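Local structure of glutamine synthetase (Streptomyces coelicolor, 4BAX) at residues G243-G255 with V298-I312. The protein belongs to the glutamine synthetase family, pairing a beta-grasp domain with a larger catalytic domain in an assembly of ten subunits. Residues are numbered along the deposited sequence; the frame is centred on the assembly and turned at random.
Sequences GYDAIITAAESLG and VRIPWQVEKDGKGYI
Tyr244 lies obliquely along the last turn of helix 302-307: its CE1 is 3.7 Å from Glu305 CA, and its OH is 3.7 Å from Glu305 CG. Having CG anti to the backbone N (chi1 -158°) sends the ring this way, beside the aliphatic part of Glu305, whose carboxylate plane stands 87° from the ring. Farther along helix 244-253, Ile247 divides its branches. Ile247 CD1 sits 3.5 Å from Gly310 C and also meets Val304 CG1, while Ile247 CG2 passes Ile312 CG2 at 3.7 Å. Leu254 CD1 then meets Ile312 CD1 tip to tip (4.0 Å), and the Leu254 side chain crosses Val298 at about a right angle, CD1 of Leu254 lying 3.8 Å from CG2 of Val298. Contact across the segments is thus largely apolar. Gly308, at positive phi, turns the chain out of helix 302-307, and Gly243 CA lies against the carbonyl O of Gly308 in at most a weak CH···O contact. Beyond this shell, Met240 of helix 238-242 touches Ala250 and Ile312, and Tyr289 of strand 289-291 touches Ile248, Ala251 and Ile300. Strand 298-300 pairs with 289-291 and 312-314, and helix 244-253 runs nearly antiparallel to it (167°), 9.9 Å away between axes: helix-on-sheet packing at the mixed sheet of the glutamine synthetase fold.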
# COMPACT_ATOMS: atom_id res chain seq x y z
N GLY A 243 -62.57 7.08 -18.16
CA GLY A 243 -63.29 5.82 -18.15
C GLY A 243 -62.47 4.57 -18.46
O GLY A 243 -61.42 4.63 -19.09
N TYR A 244 -62.98 3.43 -18.01
CA TYR A 244 -62.28 2.15 -18.11
C TYR A 244 -62.24 1.52 -19.48
O TYR A 244 -61.39 0.68 -19.76
CB TYR A 244 -62.84 1.14 -17.09
CG TYR A 244 -61.89 0.01 -16.73
CD1 TYR A 244 -60.79 0.22 -15.91
CD2 TYR A 244 -62.11 -1.28 -17.20
CE1 TYR A 244 -59.92 -0.83 -15.59
CE2 TYR A 244 -61.26 -2.33 -16.88
CZ TYR A 244 -60.16 -2.10 -16.07
OH TYR A 244 -59.30 -3.13 -15.75
N ASP A 245 -63.21 1.87 -20.32
CA ASP A 245 -63.29 1.26 -21.64
C ASP A 245 -62.08 1.67 -22.49
O ASP A 245 -61.51 0.86 -23.23
CB ASP A 245 -64.61 1.63 -22.33
CG ASP A 245 -65.76 0.72 -21.89
OD1 ASP A 245 -65.51 -0.36 -21.30
OD2 ASP A 245 -66.93 1.09 -22.14
N ALA A 246 -61.70 2.94 -22.36
CA ALA A 246 -60.55 3.47 -23.05
C ALA A 246 -59.26 2.80 -22.57
O ALA A 246 -58.36 2.53 -23.36
CB ALA A 246 -60.48 4.99 -22.86
N ILE A 247 -59.21 2.49 -21.28
CA ILE A 247 -58.06 1.79 -20.68
C ILE A 247 -57.86 0.42 -21.29
O ILE A 247 -56.75 0.05 -21.66
CB ILE A 247 -58.24 1.63 -19.14
CG1 ILE A 247 -58.23 2.99 -18.42
CG2 ILE A 247 -57.18 0.71 -18.56
CD1 ILE A 247 -56.88 3.40 -17.89
N ILE A 248 -58.95 -0.33 -21.43
CA ILE A 248 -58.88 -1.65 -22.05
C ILE A 248 -58.49 -1.57 -23.51
O ILE A 248 -57.69 -2.37 -23.98
CB ILE A 248 -60.21 -2.43 -21.90
CG1 ILE A 248 -60.55 -2.56 -20.41
CG2 ILE A 248 -60.12 -3.82 -22.51
CD1 ILE A 248 -59.40 -3.14 -19.58
N THR A 249 -59.01 -0.57 -24.23
CA THR A 249 -58.67 -0.40 -25.64
C THR A 249 -57.18 -0.13 -25.81
O THR A 249 -56.52 -0.75 -26.66
CB THR A 249 -59.46 0.78 -26.27
OG1 THR A 249 -60.87 0.67 -25.98
CG2 THR A 249 -59.26 0.84 -27.78
N ALA A 250 -56.64 0.75 -24.97
CA ALA A 250 -55.23 1.06 -25.04
C ALA A 250 -54.39 -0.20 -24.76
O ALA A 250 -53.54 -0.54 -25.58
CB ALA A 250 -54.87 2.20 -24.06
N ALA A 251 -54.75 -0.96 -23.72
CA ALA A 251 -54.01 -2.18 -23.38
C ALA A 251 -54.12 -3.23 -24.47
O ALA A 251 -53.14 -3.91 -24.78
CB ALA A 251 -54.47 -2.75 -22.01
N GLU A 252 -55.29 -3.37 -25.07
CA GLU A 252 -55.45 -4.31 -26.16
C GLU A 252 -54.69 -3.90 -27.44
O GLU A 252 -54.12 -4.74 -28.14
CB GLU A 252 -56.93 -4.59 -26.47
CG GLU A 252 -57.74 -5.12 -25.29
CD GLU A 252 -58.20 -6.53 -25.50
OE1 GLU A 252 -58.95 -6.74 -26.46
OE2 GLU A 252 -57.82 -7.43 -24.70
N SER A 253 -54.64 -2.59 -27.70
CA SER A 253 -53.99 -2.05 -28.90
C SER A 253 -52.52 -2.46 -28.96
O SER A 253 -51.98 -2.67 -30.04
CB SER A 253 -54.09 -0.52 -28.94
OG SER A 253 -53.16 0.08 -28.07
N LEU A 254 -51.89 -2.58 -27.79
CA LEU A 254 -50.47 -2.95 -27.69
C LEU A 254 -50.22 -4.42 -28.04
O LEU A 254 -49.07 -4.82 -28.32
CB LEU A 254 -49.92 -2.60 -26.29
CG LEU A 254 -49.86 -1.11 -25.97
CD1 LEU A 254 -49.77 -0.81 -24.48
CD2 LEU A 254 -48.66 -0.51 -26.73
N GLY A 255 -51.29 -5.22 -28.01
CA GLY A 255 -51.14 -6.63 -28.32
C GLY A 255 -51.45 -7.01 -29.75
O GLY A 255 -51.28 -8.18 -30.14
N VAL A 298 -47.75 -5.24 -19.86
CA VAL A 298 -48.38 -4.02 -19.42
C VAL A 298 -49.24 -4.29 -18.19
O VAL A 298 -50.03 -5.24 -18.16
CB VAL A 298 -49.25 -3.43 -20.55
CG1 VAL A 298 -50.29 -2.47 -20.00
CG2 VAL A 298 -48.37 -2.80 -21.59
N ARG A 299 -49.09 -3.45 -17.18
CA ARG A 299 -49.88 -3.63 -15.97
C ARG A 299 -50.96 -2.54 -15.81
O ARG A 299 -50.72 -1.35 -16.08
CB ARG A 299 -48.97 -3.66 -14.74
CG ARG A 299 -49.76 -3.62 -13.43
CD ARG A 299 -48.89 -3.78 -12.21
NE ARG A 299 -48.23 -2.53 -11.85
CZ ARG A 299 -47.78 -2.27 -10.62
NH1 ARG A 299 -47.94 -3.17 -9.65
NH2 ARG A 299 -47.17 -1.11 -10.36
N ILE A 300 -52.14 -2.97 -15.39
CA ILE A 300 -53.20 -2.08 -14.94
C ILE A 300 -53.23 -2.08 -13.42
O ILE A 300 -53.65 -3.07 -12.80
CB ILE A 300 -54.59 -2.53 -15.45
CG1 ILE A 300 -54.66 -2.43 -16.97
CG2 ILE A 300 -55.69 -1.71 -14.79
CD1 ILE A 300 -55.60 -3.41 -17.60
N PRO A 301 -52.87 -0.94 -12.82
CA PRO A 301 -52.79 -0.84 -11.36
C PRO A 301 -54.15 -1.10 -10.73
O PRO A 301 -55.18 -0.84 -11.35
CB PRO A 301 -52.36 0.62 -11.14
CG PRO A 301 -51.73 1.03 -12.42
CD PRO A 301 -52.53 0.33 -13.48
N TRP A 302 -54.14 -1.64 -9.52
CA TRP A 302 -55.38 -2.02 -8.85
C TRP A 302 -56.30 -0.80 -8.62
O TRP A 302 -57.53 -0.94 -8.66
CB TRP A 302 -55.08 -2.77 -7.54
CG TRP A 302 -54.39 -1.95 -6.51
CD1 TRP A 302 -53.04 -1.78 -6.36
CD2 TRP A 302 -55.01 -1.21 -5.45
NE1 TRP A 302 -52.79 -0.96 -5.29
CE2 TRP A 302 -53.98 -0.60 -4.71
CE3 TRP A 302 -56.34 -0.99 -5.06
CZ2 TRP A 302 -54.23 0.22 -3.60
CZ3 TRP A 302 -56.59 -0.19 -3.95
CH2 TRP A 302 -55.54 0.41 -3.23
N GLN A 303 -55.71 0.38 -8.38
CA GLN A 303 -56.50 1.60 -8.17
C GLN A 303 -57.24 1.96 -9.43
O GLN A 303 -58.36 2.47 -9.37
CB GLN A 303 -55.61 2.79 -7.79
CG GLN A 303 -54.72 2.62 -6.58
CD GLN A 303 -53.31 2.22 -6.94
OE1 GLN A 303 -53.07 1.55 -7.95
NE2 GLN A 303 -52.35 2.62 -6.10
N VAL A 304 -56.60 1.77 -10.57
CA VAL A 304 -57.22 2.10 -11.84
C VAL A 304 -58.42 1.19 -12.07
O VAL A 304 -59.48 1.64 -12.50
CB VAL A 304 -56.22 2.00 -13.01
CG1 VAL A 304 -56.93 2.14 -14.38
CG2 VAL A 304 -55.14 3.05 -12.87
N GLU A 305 -58.25 -0.11 -11.78
CA GLU A 305 -59.37 -1.03 -11.96
C GLU A 305 -60.47 -0.82 -10.95
O GLU A 305 -61.64 -0.95 -11.27
CB GLU A 305 -58.90 -2.46 -11.93
CG GLU A 305 -60.05 -3.45 -12.19
CD GLU A 305 -60.73 -3.86 -10.91
OE1 GLU A 305 -59.99 -4.21 -9.97
OE2 GLU A 305 -61.99 -3.86 -10.84
N LYS A 306 -60.08 -0.47 -9.73
CA LYS A 306 -61.06 -0.16 -8.68
C LYS A 306 -61.84 1.10 -9.00
O LYS A 306 -63.06 1.16 -8.84
CB LYS A 306 -60.37 -0.01 -7.32
CG LYS A 306 -61.33 0.27 -6.17
CD LYS A 306 -62.36 -0.85 -6.08
CE LYS A 306 -63.34 -0.70 -4.91
NZ LYS A 306 -64.59 -1.54 -5.10
N ASP A 307 -61.13 2.11 -9.48
CA ASP A 307 -61.74 3.41 -9.70
C ASP A 307 -62.39 3.53 -11.09
O ASP A 307 -63.11 4.50 -11.36
CB ASP A 307 -60.68 4.50 -9.54
CG ASP A 307 -60.17 4.59 -8.11
OD1 ASP A 307 -60.80 3.97 -7.22
OD2 ASP A 307 -59.14 5.27 -7.87
N GLY A 308 -62.15 2.53 -11.96
CA GLY A 308 -62.70 2.51 -13.31
C GLY A 308 -62.16 3.57 -14.25
O GLY A 308 -62.80 3.90 -15.26
N LYS A 309 -61.01 4.14 -13.89
CA LYS A 309 -60.35 5.17 -14.70
C LYS A 309 -58.91 5.32 -14.22
O LYS A 309 -58.55 4.81 -13.14
CB LYS A 309 -61.10 6.50 -14.58
CG LYS A 309 -61.16 7.05 -13.18
CD LYS A 309 -62.10 8.25 -13.11
CE LYS A 309 -62.19 8.80 -11.68
NZ LYS A 309 -63.23 9.87 -11.54
N GLY A 310 -58.06 5.95 -15.02
CA GLY A 310 -56.64 6.01 -14.68
C GLY A 310 -55.69 6.00 -15.86
O GLY A 310 -55.85 6.76 -16.82
N TYR A 311 -54.65 5.18 -15.74
CA TYR A 311 -53.57 5.06 -16.74
C TYR A 311 -53.19 3.60 -16.85
O TYR A 311 -53.66 2.77 -16.07
CB TYR A 311 -52.35 5.88 -16.30
CG TYR A 311 -51.79 5.43 -14.96
CD1 TYR A 311 -52.42 5.82 -13.77
CD2 TYR A 311 -50.70 4.57 -14.87
CE1 TYR A 311 -51.94 5.40 -12.53
CE2 TYR A 311 -50.21 4.15 -13.61
CZ TYR A 311 -50.84 4.56 -12.44
OH TYR A 311 -50.40 4.18 -11.18
N ILE A 312 -52.27 3.30 -17.75
CA ILE A 312 -51.70 1.96 -17.81
C ILE A 312 -50.18 2.08 -17.69
O ILE A 312 -49.61 3.13 -18.01
CB ILE A 312 -52.08 1.19 -19.11
CG1 ILE A 312 -51.54 1.91 -20.35
CG2 ILE A 312 -53.58 0.98 -19.20
CD1 ILE A 312 -51.86 1.18 -21.65